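Local coordinates for adhesion G-protein coupled receptor G6 (PDB 6V55), which probably serves as a calcium-binding adhesion receptor at the cell surface, linking extracellular contacts to G-protein signalling in myelination, at residues 590-595 and 699-704; 560-565 and 608-613; 362-367 and 430-435; 368-373 and 379-384. All coordinates share one frame; numbering follows the deposited sequence.

Contact 1 (590-595 and 699-704); sequences LVQKIE and ASSVGN. With NAG (2-acetamido-2-deoxy-beta-D-glucopyranose), chain L.
Gln592 of helix 573-593 and Asn704, in the loop of segment 699-704, bring the two backbones closest, with 6.7 Å between their CA atoms. Gln592 carries nearly all of the contact. Its CG lies opposite the carbonyl carbon (chi1 -62°) and the chain bends again at chi2 (-69°), which lays the amide against the peptide between Gly703 and Asn704. NE2 donates to Gly703 O over 3.0 Å, but the N-H...O angle of 129° makes this a weak bond. OE1 lies 3.1 Å from Asn704 N at an angle too poor for hydrogen bonding. The backbone angles of Gly703 would press a CB against the preceding carbonyl oxygen. Asn704 ND2 is joined to C1 of an N-acetylglucosamine, an N-linked glycan whose methyl C8 reaches back to Gln592 CB at 3.8 Å and to Lys593 CG at 3.7 Å. Were the amide lost to an alanine here, Gly703 O would probably lack this weak donor and a gap would open between helix and loop. Helix and sheet are consistent with the GAIN domain that carries the GPS motif. Around them, Ser701 OG bonds to Asn673 of strand 671-677, Val591 packs on strand 608-614, and Leu590 turns to helix 555-568.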
# COMPACT_ATOMS: atom_id res chain seq x y z
N LEU A 590 -22.81 28.60 20.52
CA LEU A 590 -22.54 28.73 19.08
C LEU A 590 -23.72 29.34 18.36
O LEU A 590 -23.56 30.26 17.54
CB LEU A 590 -22.20 27.36 18.49
CG LEU A 590 -22.06 27.17 16.99
CD1 LEU A 590 -20.62 27.34 16.65
CD2 LEU A 590 -22.48 25.78 16.57
N VAL A 591 -24.93 28.93 18.74
CA VAL A 591 -26.16 29.42 18.13
C VAL A 591 -26.44 30.87 18.55
O VAL A 591 -26.97 31.66 17.76
CB VAL A 591 -27.29 28.42 18.49
CG1 VAL A 591 -28.63 28.89 18.06
CG2 VAL A 591 -27.03 27.11 17.77
N GLN A 592 -26.04 31.25 19.76
CA GLN A 592 -26.20 32.65 20.17
C GLN A 592 -25.27 33.58 19.41
O GLN A 592 -25.65 34.71 19.09
CB GLN A 592 -25.94 32.78 21.67
CG GLN A 592 -26.90 31.99 22.55
CD GLN A 592 -28.31 32.54 22.51
OE1 GLN A 592 -28.51 33.75 22.37
NE2 GLN A 592 -29.30 31.65 22.62
N LYS A 593 -24.08 33.10 19.04
CA LYS A 593 -23.02 33.94 18.54
C LYS A 593 -22.90 33.94 17.03
O LYS A 593 -22.01 34.62 16.50
CB LYS A 593 -21.67 33.49 19.10
CG LYS A 593 -21.50 33.72 20.57
CD LYS A 593 -20.20 34.39 20.86
CE LYS A 593 -19.06 33.59 20.34
NZ LYS A 593 -18.04 33.48 21.40
N ILE A 594 -23.70 33.14 16.34
CA ILE A 594 -23.46 32.94 14.91
C ILE A 594 -23.90 34.18 14.15
O ILE A 594 -24.94 34.79 14.47
CB ILE A 594 -24.14 31.65 14.41
CG1 ILE A 594 -23.91 31.46 12.94
CG2 ILE A 594 -25.64 31.62 14.63
CD1 ILE A 594 -23.97 30.10 12.60
N GLU A 595 -23.04 34.65 13.25
CA GLU A 595 -23.36 35.76 12.37
C GLU A 595 -23.83 35.20 11.04
O GLU A 595 -23.18 34.32 10.47
CB GLU A 595 -22.13 36.66 12.18
CG GLU A 595 -21.69 37.41 13.45
CD GLU A 595 -20.16 37.41 13.64
OE1 GLU A 595 -19.70 37.12 14.77
OE2 GLU A 595 -19.43 37.69 12.65
N ALA A 699 -34.81 21.73 20.66
CA ALA A 699 -34.63 22.94 21.45
C ALA A 699 -35.07 24.17 20.67
O ALA A 699 -35.07 24.19 19.43
CB ALA A 699 -33.18 23.10 21.91
N SER A 700 -35.46 25.21 21.42
CA SER A 700 -35.76 26.51 20.83
C SER A 700 -35.55 27.59 21.87
O SER A 700 -35.67 27.34 23.07
CB SER A 700 -37.19 26.58 20.31
OG SER A 700 -37.33 27.69 19.43
N SER A 701 -35.24 28.80 21.39
CA SER A 701 -35.10 29.98 22.24
C SER A 701 -35.19 31.21 21.34
O SER A 701 -35.16 31.10 20.11
CB SER A 701 -33.77 30.01 23.01
OG SER A 701 -32.69 30.33 22.14
N VAL A 702 -35.26 32.38 21.97
CA VAL A 702 -35.26 33.62 21.22
C VAL A 702 -34.12 34.54 21.63
O VAL A 702 -34.11 35.71 21.26
CB VAL A 702 -36.60 34.36 21.37
CG1 VAL A 702 -37.66 33.68 20.56
CG2 VAL A 702 -36.97 34.38 22.81
N GLY A 703 -33.17 34.04 22.41
CA GLY A 703 -32.00 34.84 22.72
C GLY A 703 -31.24 34.20 23.86
O GLY A 703 -31.47 33.04 24.21
N ASN A 704 -30.40 35.02 24.49
CA ASN A 704 -29.57 34.61 25.62
C ASN A 704 -30.34 34.47 26.95
O ASN A 704 -29.71 34.32 28.00
CB ASN A 704 -28.42 35.61 25.78
CG ASN A 704 -27.18 34.96 26.35
OD1 ASN A 704 -27.15 33.74 26.50
ND2 ASN A 704 -26.16 35.76 26.68
C1 NAG L . -24.95 35.18 27.23
C2 NAG L . -23.69 35.56 26.43
C3 NAG L . -22.48 34.79 26.96
C4 NAG L . -22.29 35.04 28.45
C5 NAG L . -23.58 34.74 29.23
C6 NAG L . -23.49 35.15 30.69
C7 NAG L . -23.50 36.17 24.05
C8 NAG L . -23.82 35.77 22.65
N2 NAG L . -23.89 35.32 25.01
O3 NAG L . -21.31 35.18 26.23
O4 NAG L . -21.24 34.23 28.95
O5 NAG L . -24.71 35.44 28.66
O6 NAG L . -24.77 35.44 31.23
O7 NAG L . -22.92 37.22 24.32

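Contact 2 (560-565 and 608-613); sequences TVVTII and LVVGVS
Leu608, which begins strand 608-614, meets Val562 of helix 555-568 where the backbones come nearest, 7.1 Å between CA atoms. The short axes of helix 560-565 and strand 608-613 approach to 8.8 Å and run at 145° to each other, roughly antiparallel. Within the helix, Ile564 N bonds to Thr560 O at 3.1 Å. In Leu608, CG opposite the backbone N (chi1 179°) carries CD2 toward the helix, 3.9 Å from Val562 CG1, the two side chains crossing at about a right angle. The same CD2 grazes Ile565 CB at 4.4 Å, while the end of Ile565 leads off. Val609 turns from the helix and packs on Phe676 of the adjoining strand. Val610 pairs through its backbone with Ile603 and faces the helix again, its CG2 passing Val562 CG2 at 4.0 Å as they slide by in opposite directions. Farther on the strand diverges from this helix, and Val612 packs instead on Ile594 of segment 590-595. On Val562, CG1 meets Leu608, while CG2 meets Val610 and also lies near Leu608 CD2; an alanine here would probably take from Leu608 CD2 and Val610 CG2 the methyls of Val562 they pack on and open a gap between helix and sheet. Helices packed on this sheet are consistent with the GAIN domain. With four buried aliphatic residues and no hydrogen bond across, the contact rests on apolar burial and shape alone.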
# COMPACT_ATOMS: atom_id res chain seq x y z
N THR A 560 -18.26 23.24 10.90
CA THR A 560 -17.27 22.31 11.42
C THR A 560 -17.56 21.94 12.87
O THR A 560 -17.42 20.77 13.26
CB THR A 560 -15.87 22.89 11.27
OG1 THR A 560 -15.78 23.59 10.03
CG2 THR A 560 -14.88 21.80 11.25
N VAL A 561 -18.02 22.92 13.66
CA VAL A 561 -18.25 22.68 15.08
C VAL A 561 -19.47 21.79 15.27
O VAL A 561 -19.45 20.90 16.14
CB VAL A 561 -18.33 24.04 15.81
CG1 VAL A 561 -18.82 23.93 17.25
CG2 VAL A 561 -16.97 24.69 15.80
N VAL A 562 -20.47 21.88 14.38
CA VAL A 562 -21.68 21.06 14.51
C VAL A 562 -21.38 19.61 14.16
O VAL A 562 -22.00 18.67 14.71
CB VAL A 562 -22.84 21.74 13.71
CG1 VAL A 562 -23.91 20.79 13.20
CG2 VAL A 562 -23.51 22.77 14.60
N THR A 563 -20.33 19.39 13.37
CA THR A 563 -20.04 18.01 13.06
C THR A 563 -19.01 17.39 13.98
O THR A 563 -18.86 16.16 13.95
CB THR A 563 -19.64 17.88 11.60
OG1 THR A 563 -18.40 18.54 11.37
CG2 THR A 563 -20.70 18.53 10.74
N ILE A 564 -18.27 18.19 14.76
CA ILE A 564 -17.60 17.62 15.93
C ILE A 564 -18.64 17.04 16.87
O ILE A 564 -18.57 15.85 17.20
CB ILE A 564 -16.71 18.67 16.63
CG1 ILE A 564 -15.67 19.12 15.61
CG2 ILE A 564 -16.01 18.04 17.79
CD1 ILE A 564 -14.90 20.38 15.95
N ILE A 565 -19.69 17.81 17.16
CA ILE A 565 -20.73 17.40 18.11
C ILE A 565 -21.61 16.29 17.55
O ILE A 565 -22.03 15.38 18.29
CB ILE A 565 -21.54 18.64 18.54
CG1 ILE A 565 -20.60 19.79 18.97
CG2 ILE A 565 -22.49 18.32 19.67
CD1 ILE A 565 -19.82 19.55 20.27
N LEU A 608 -27.52 16.09 13.89
CA LEU A 608 -27.71 17.40 14.50
C LEU A 608 -27.93 18.45 13.43
O LEU A 608 -27.06 18.65 12.57
CB LEU A 608 -26.51 17.81 15.35
CG LEU A 608 -26.64 19.18 16.01
CD1 LEU A 608 -27.73 19.18 17.05
CD2 LEU A 608 -25.34 19.66 16.60
N VAL A 609 -29.07 19.14 13.48
CA VAL A 609 -29.29 20.30 12.64
C VAL A 609 -29.64 21.48 13.55
O VAL A 609 -30.42 21.32 14.50
CB VAL A 609 -30.37 20.04 11.57
CG1 VAL A 609 -31.65 19.44 12.15
CG2 VAL A 609 -30.64 21.26 10.77
N VAL A 610 -28.97 22.62 13.34
CA VAL A 610 -29.27 23.82 14.11
C VAL A 610 -29.60 24.92 13.13
O VAL A 610 -29.12 24.94 11.99
CB VAL A 610 -28.14 24.27 15.10
CG1 VAL A 610 -27.73 23.12 16.04
CG2 VAL A 610 -26.92 24.87 14.40
N GLY A 611 -30.48 25.81 13.55
CA GLY A 611 -30.95 26.86 12.66
C GLY A 611 -31.21 28.13 13.42
O GLY A 611 -31.58 28.11 14.60
N VAL A 612 -30.97 29.25 12.76
CA VAL A 612 -31.32 30.56 13.27
C VAL A 612 -32.16 31.21 12.20
O VAL A 612 -31.99 30.94 11.01
CB VAL A 612 -30.09 31.41 13.60
CG1 VAL A 612 -29.52 31.00 14.92
CG2 VAL A 612 -29.03 31.23 12.53
N SER A 613 -33.12 32.04 12.63
CA SER A 613 -33.89 32.89 11.73
C SER A 613 -34.21 34.19 12.46
O SER A 613 -34.33 34.21 13.69
CB SER A 613 -35.19 32.23 11.26
OG SER A 613 -36.16 32.25 12.29

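Contact 3 (362-367 and 430-435); sequences TAIISQ and PAIGNG
Ile365 and Ile432 mark the nearest approach of the backbones, their CA atoms 6.5 Å apart, with Ile364 and Gly433 almost as near at 6.7 Å. Between the short axes of helix 362-367 and the weakly bonded strand 431-433 the closest distance is 8.0 Å, and the N-to-C directions diverge by 132°, so the strand runs slantwise past the helix. The central element is one methyl, Ile432 CG2. With its CG1 opposite the carbonyl carbon (chi1 -63°), CG2 is directed at the helix and lodges between two consecutive residues. On one of them it meets Ile364 CG2 at 4.1 Å; on the other it meets Ile365 CG1, also at 4.1 Å. Both pairs cross at a slant. The methyl also lies beside the helix backbone, 4.1 Å from Ile364 O. Gly433 comes close to Ile364, its CA 4.2 Å from Ile364 CG2. A CB on Gly433 would point at the helix and fall 3.1 Å from that methyl, evidence that little more than a glycine fits. Val351 of the strand 342-353 touches both Ile365 and Ile432 and extends the apolar layer into the sheet. A helix laid on one face of an antiparallel sheet, here reaching its outermost strand, is the alpha/beta sandwich expected of a SEA domain.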
# COMPACT_ATOMS: atom_id res chain seq x y z
N THR A 362 42.66 -10.14 18.88
CA THR A 362 41.63 -9.23 18.40
C THR A 362 42.19 -8.20 17.42
O THR A 362 41.53 -7.85 16.43
CB THR A 362 40.95 -8.53 19.58
OG1 THR A 362 40.72 -9.45 20.65
CG2 THR A 362 39.64 -7.98 19.15
N ALA A 363 43.43 -7.73 17.66
CA ALA A 363 44.08 -6.81 16.73
C ALA A 363 44.40 -7.49 15.41
O ALA A 363 44.17 -6.91 14.34
CB ALA A 363 45.36 -6.24 17.35
N ILE A 364 44.86 -8.74 15.48
CA ILE A 364 45.25 -9.51 14.29
C ILE A 364 44.02 -9.87 13.47
O ILE A 364 44.03 -9.76 12.24
CB ILE A 364 46.05 -10.76 14.70
CG1 ILE A 364 47.37 -10.41 15.43
CG2 ILE A 364 46.40 -11.63 13.51
CD1 ILE A 364 48.17 -9.26 14.80
N ILE A 365 42.92 -10.23 14.16
CA ILE A 365 41.67 -10.61 13.48
C ILE A 365 41.03 -9.40 12.81
O ILE A 365 40.65 -9.46 11.62
CB ILE A 365 40.70 -11.28 14.46
CG1 ILE A 365 41.10 -12.73 14.67
CG2 ILE A 365 39.27 -11.30 13.94
CD1 ILE A 365 40.59 -13.32 15.96
N SER A 366 40.96 -8.27 13.52
CA SER A 366 40.34 -7.07 12.96
C SER A 366 41.14 -6.47 11.80
O SER A 366 40.55 -6.00 10.82
CB SER A 366 40.07 -6.05 14.08
OG SER A 366 41.11 -5.12 14.24
N GLN A 367 42.48 -6.59 11.81
CA GLN A 367 43.25 -6.09 10.67
C GLN A 367 43.20 -7.04 9.48
O GLN A 367 43.14 -6.57 8.33
CB GLN A 367 44.68 -5.79 11.12
CG GLN A 367 45.61 -5.28 10.07
CD GLN A 367 47.06 -5.66 10.37
OE1 GLN A 367 47.95 -4.81 10.40
NE2 GLN A 367 47.28 -6.95 10.66
N PRO A 430 41.27 -18.53 5.46
CA PRO A 430 41.29 -18.88 6.88
C PRO A 430 42.60 -18.59 7.58
O PRO A 430 42.59 -18.43 8.81
CB PRO A 430 40.98 -20.39 6.89
CG PRO A 430 40.56 -20.73 5.48
CD PRO A 430 41.33 -19.75 4.65
N ALA A 431 43.73 -18.52 6.87
CA ALA A 431 44.99 -18.22 7.54
C ALA A 431 45.05 -16.76 7.95
O ALA A 431 45.45 -15.89 7.16
CB ALA A 431 46.18 -18.57 6.64
N ILE A 432 44.62 -16.50 9.18
CA ILE A 432 44.49 -15.13 9.69
C ILE A 432 45.86 -14.55 10.04
O ILE A 432 46.25 -13.48 9.57
CB ILE A 432 43.54 -15.12 10.91
CG1 ILE A 432 42.13 -15.57 10.50
CG2 ILE A 432 43.51 -13.74 11.54
CD1 ILE A 432 41.29 -16.14 11.62
N GLY A 433 46.58 -15.24 10.92
CA GLY A 433 47.94 -14.90 11.28
C GLY A 433 48.62 -16.23 11.44
O GLY A 433 48.02 -17.26 11.10
N ASN A 434 49.86 -16.26 11.93
CA ASN A 434 50.51 -17.54 12.18
C ASN A 434 49.88 -18.17 13.41
O ASN A 434 49.72 -17.50 14.44
CB ASN A 434 52.01 -17.34 12.38
CG ASN A 434 52.77 -18.66 12.39
OD1 ASN A 434 53.79 -18.80 13.08
ND2 ASN A 434 52.28 -19.63 11.61
N GLY A 435 49.44 -19.42 13.29
CA GLY A 435 48.78 -20.09 14.39
C GLY A 435 47.37 -19.63 14.68
O GLY A 435 46.80 -20.01 15.70

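Contact 4 (368-373 and 379-384); sequences WLNQTF and RVYVDG. With NAG (2-acetamido-2-deoxy-beta-D-glucopyranose), chain J.
Asn370 crosses from helix 361-374 toward Tyr381 and Val382 of strand 380-392. Its CB lies 3.8 Å from C1 of an attached N-acetylglucosamine, and beyond CG the amide forks. One branch, ND2, is covalently bound to that C1 at 1.4 Å, an N-linked sugar on the Asn-X-Thr sequon formed by Asn370, Gln371 and Thr372. The other, OD1, accepts the backbone N-H of Val382 at 3.2 Å. This bond is straight by two measures: the N-H...O angle is 163°, and the donor lies nearly in line with the side-chain C=O. OD1 also sits near the plane of the Tyr381 ring, at its edge, and 3.3 Å from Val382 CG2. The amide is therefore held through both its nitrogen and its oxygen, by the sugar and by the strand, which fixes its rotation. The sugar follows the strand as well, its O5 approaching Tyr381 CD1 obliquely at 3.5 Å. Val382 divides its methyls: with CG1 opposite the carbonyl carbon (chi1 -76°), CG1 reaches Leu369 CD1 at 3.7 Å while CG2 stays by Asn370. One helical turn after Leu369, Phe373 offers a ring face to Val380 CG1, 4.2 Å from its centroid and 24° off the normal, a CH-pi contact offset toward the rim. The short axes of helix 368-373 and strand 380-382 are nearly antiparallel and 7.3 Å apart, the helix lying on the sheet of the SEA domain. Strand 399-410 continues the core, Leu407 touching Leu369, Val380 and Val382, and helix 419-427 packs Ile422, Met425 and Leu426 on Phe373.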
# COMPACT_ATOMS: atom_id res chain seq x y z
N TRP A 368 43.12 -8.36 9.74
CA TRP A 368 42.83 -9.35 8.70
C TRP A 368 41.46 -9.16 8.10
O TRP A 368 41.27 -9.35 6.90
CB TRP A 368 42.92 -10.77 9.28
CG TRP A 368 42.15 -11.86 8.51
CD1 TRP A 368 42.55 -12.46 7.35
CD2 TRP A 368 40.89 -12.47 8.85
NE1 TRP A 368 41.63 -13.40 6.95
CE2 TRP A 368 40.61 -13.44 7.86
CE3 TRP A 368 39.98 -12.30 9.89
CZ2 TRP A 368 39.46 -14.23 7.88
CZ3 TRP A 368 38.84 -13.09 9.91
CH2 TRP A 368 38.59 -14.04 8.91
N LEU A 369 40.48 -8.78 8.94
CA LEU A 369 39.12 -8.50 8.46
C LEU A 369 39.12 -7.28 7.55
O LEU A 369 38.59 -7.34 6.44
CB LEU A 369 38.14 -8.31 9.63
CG LEU A 369 37.36 -9.52 10.20
CD1 LEU A 369 36.94 -9.30 11.64
CD2 LEU A 369 36.14 -9.90 9.37
N ASN A 370 39.76 -6.18 7.99
CA ASN A 370 39.95 -4.97 7.18
C ASN A 370 40.70 -5.26 5.88
O ASN A 370 40.29 -4.80 4.81
CB ASN A 370 40.75 -3.94 7.97
CG ASN A 370 39.89 -2.94 8.71
OD1 ASN A 370 38.69 -3.13 8.87
ND2 ASN A 370 40.51 -1.85 9.16
N GLN A 371 41.78 -6.07 5.95
CA GLN A 371 42.58 -6.39 4.77
C GLN A 371 41.85 -7.29 3.78
O GLN A 371 42.11 -7.17 2.58
CB GLN A 371 43.88 -7.09 5.15
CG GLN A 371 45.15 -6.22 5.12
CD GLN A 371 45.50 -5.70 3.73
OE1 GLN A 371 45.18 -6.30 2.70
NE2 GLN A 371 46.17 -4.55 3.70
N THR A 372 40.98 -8.20 4.23
CA THR A 372 40.40 -9.17 3.29
C THR A 372 39.36 -8.53 2.38
O THR A 372 39.32 -8.81 1.18
CB THR A 372 39.78 -10.36 4.04
OG1 THR A 372 40.75 -10.92 4.94
CG2 THR A 372 39.30 -11.48 3.05
N PHE A 373 38.52 -7.64 2.93
CA PHE A 373 37.53 -6.97 2.09
C PHE A 373 38.18 -5.98 1.12
O PHE A 373 37.69 -5.82 -0.00
CB PHE A 373 36.48 -6.30 2.98
CG PHE A 373 35.76 -7.27 3.88
CD1 PHE A 373 35.17 -8.40 3.35
CD2 PHE A 373 35.69 -7.06 5.25
CE1 PHE A 373 34.52 -9.32 4.16
CE2 PHE A 373 35.07 -7.99 6.08
CZ PHE A 373 34.47 -9.11 5.53
N ARG A 379 34.30 -1.88 0.18
CA ARG A 379 34.52 -0.96 1.30
C ARG A 379 33.73 -1.44 2.52
O ARG A 379 32.76 -0.81 2.96
CB ARG A 379 34.15 0.47 0.92
CG ARG A 379 34.91 0.96 -0.27
CD ARG A 379 34.15 2.03 -1.01
NE ARG A 379 32.81 1.58 -1.39
CZ ARG A 379 31.83 2.39 -1.75
NH1 ARG A 379 32.04 3.70 -1.78
NH2 ARG A 379 30.64 1.91 -2.08
N VAL A 380 34.17 -2.57 3.06
CA VAL A 380 33.63 -3.12 4.30
C VAL A 380 34.73 -3.08 5.36
O VAL A 380 35.85 -3.53 5.12
CB VAL A 380 33.11 -4.56 4.10
CG1 VAL A 380 32.43 -5.05 5.37
CG2 VAL A 380 32.18 -4.64 2.91
N TYR A 381 34.39 -2.53 6.54
CA TYR A 381 35.37 -2.31 7.60
C TYR A 381 34.79 -2.82 8.91
O TYR A 381 33.57 -2.98 9.03
CB TYR A 381 35.74 -0.81 7.70
CG TYR A 381 36.17 -0.13 6.39
CD1 TYR A 381 37.53 -0.07 6.04
CD2 TYR A 381 35.24 0.48 5.53
CE1 TYR A 381 37.94 0.55 4.86
CE2 TYR A 381 35.65 1.12 4.34
CZ TYR A 381 37.01 1.15 4.03
OH TYR A 381 37.47 1.75 2.88
N VAL A 382 35.64 -3.06 9.91
CA VAL A 382 35.17 -3.46 11.24
C VAL A 382 34.99 -2.24 12.11
O VAL A 382 35.90 -1.42 12.26
CB VAL A 382 36.09 -4.50 11.91
CG1 VAL A 382 35.86 -5.80 11.28
CG2 VAL A 382 37.56 -4.19 11.75
N ASP A 383 33.80 -2.11 12.69
CA ASP A 383 33.44 -0.99 13.56
C ASP A 383 33.38 -1.41 15.02
O ASP A 383 33.05 -0.58 15.88
CB ASP A 383 32.09 -0.39 13.12
CG ASP A 383 31.98 1.12 13.39
OD1 ASP A 383 32.95 1.71 13.90
OD2 ASP A 383 30.90 1.71 13.11
N GLY A 384 33.67 -2.67 15.32
CA GLY A 384 33.65 -3.16 16.69
C GLY A 384 33.79 -4.67 16.75
O GLY A 384 33.20 -5.37 15.92
C1 NAG J . 39.96 -0.73 9.89
C2 NAG J . 41.06 -0.10 10.79
C3 NAG J . 40.55 1.19 11.46
C4 NAG J . 40.00 2.17 10.42
C5 NAG J . 38.89 1.50 9.61
C6 NAG J . 38.32 2.38 8.52
C7 NAG J . 42.81 -1.35 11.99
C8 NAG J . 43.10 -2.36 13.07
N2 NAG J . 41.52 -1.05 11.79
O3 NAG J . 41.59 1.81 12.22
O4 NAG J . 39.50 3.35 11.05
O5 NAG J . 39.40 0.31 8.97
O6 NAG J . 39.05 3.58 8.36
O7 NAG J . 43.71 -0.83 11.34

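In the fold
From the N terminus, helix 361-374 supplies the first segments of both contact 3 and contact 4. Contact 4 closes a short helix-to-strand connection onto strand 380-392, and it is nested inside the longer loop that contact 3 closes at the opposite outermost strand of the same sheet; together they fasten one helix across the SEA domain, touching through Ile432 and Trp368. Farther along, contacts 2 and 1 cross: helix 555-568, helix 573-593, strand 608-614 and strand 697-701 enter in turn, tying two successive helices to one four-stranded sheet. Their centres are 11 Å apart. The two pairs lie on opposite sides of the chain's centre, contacts 2 and 4 about 68 Å apart between centres.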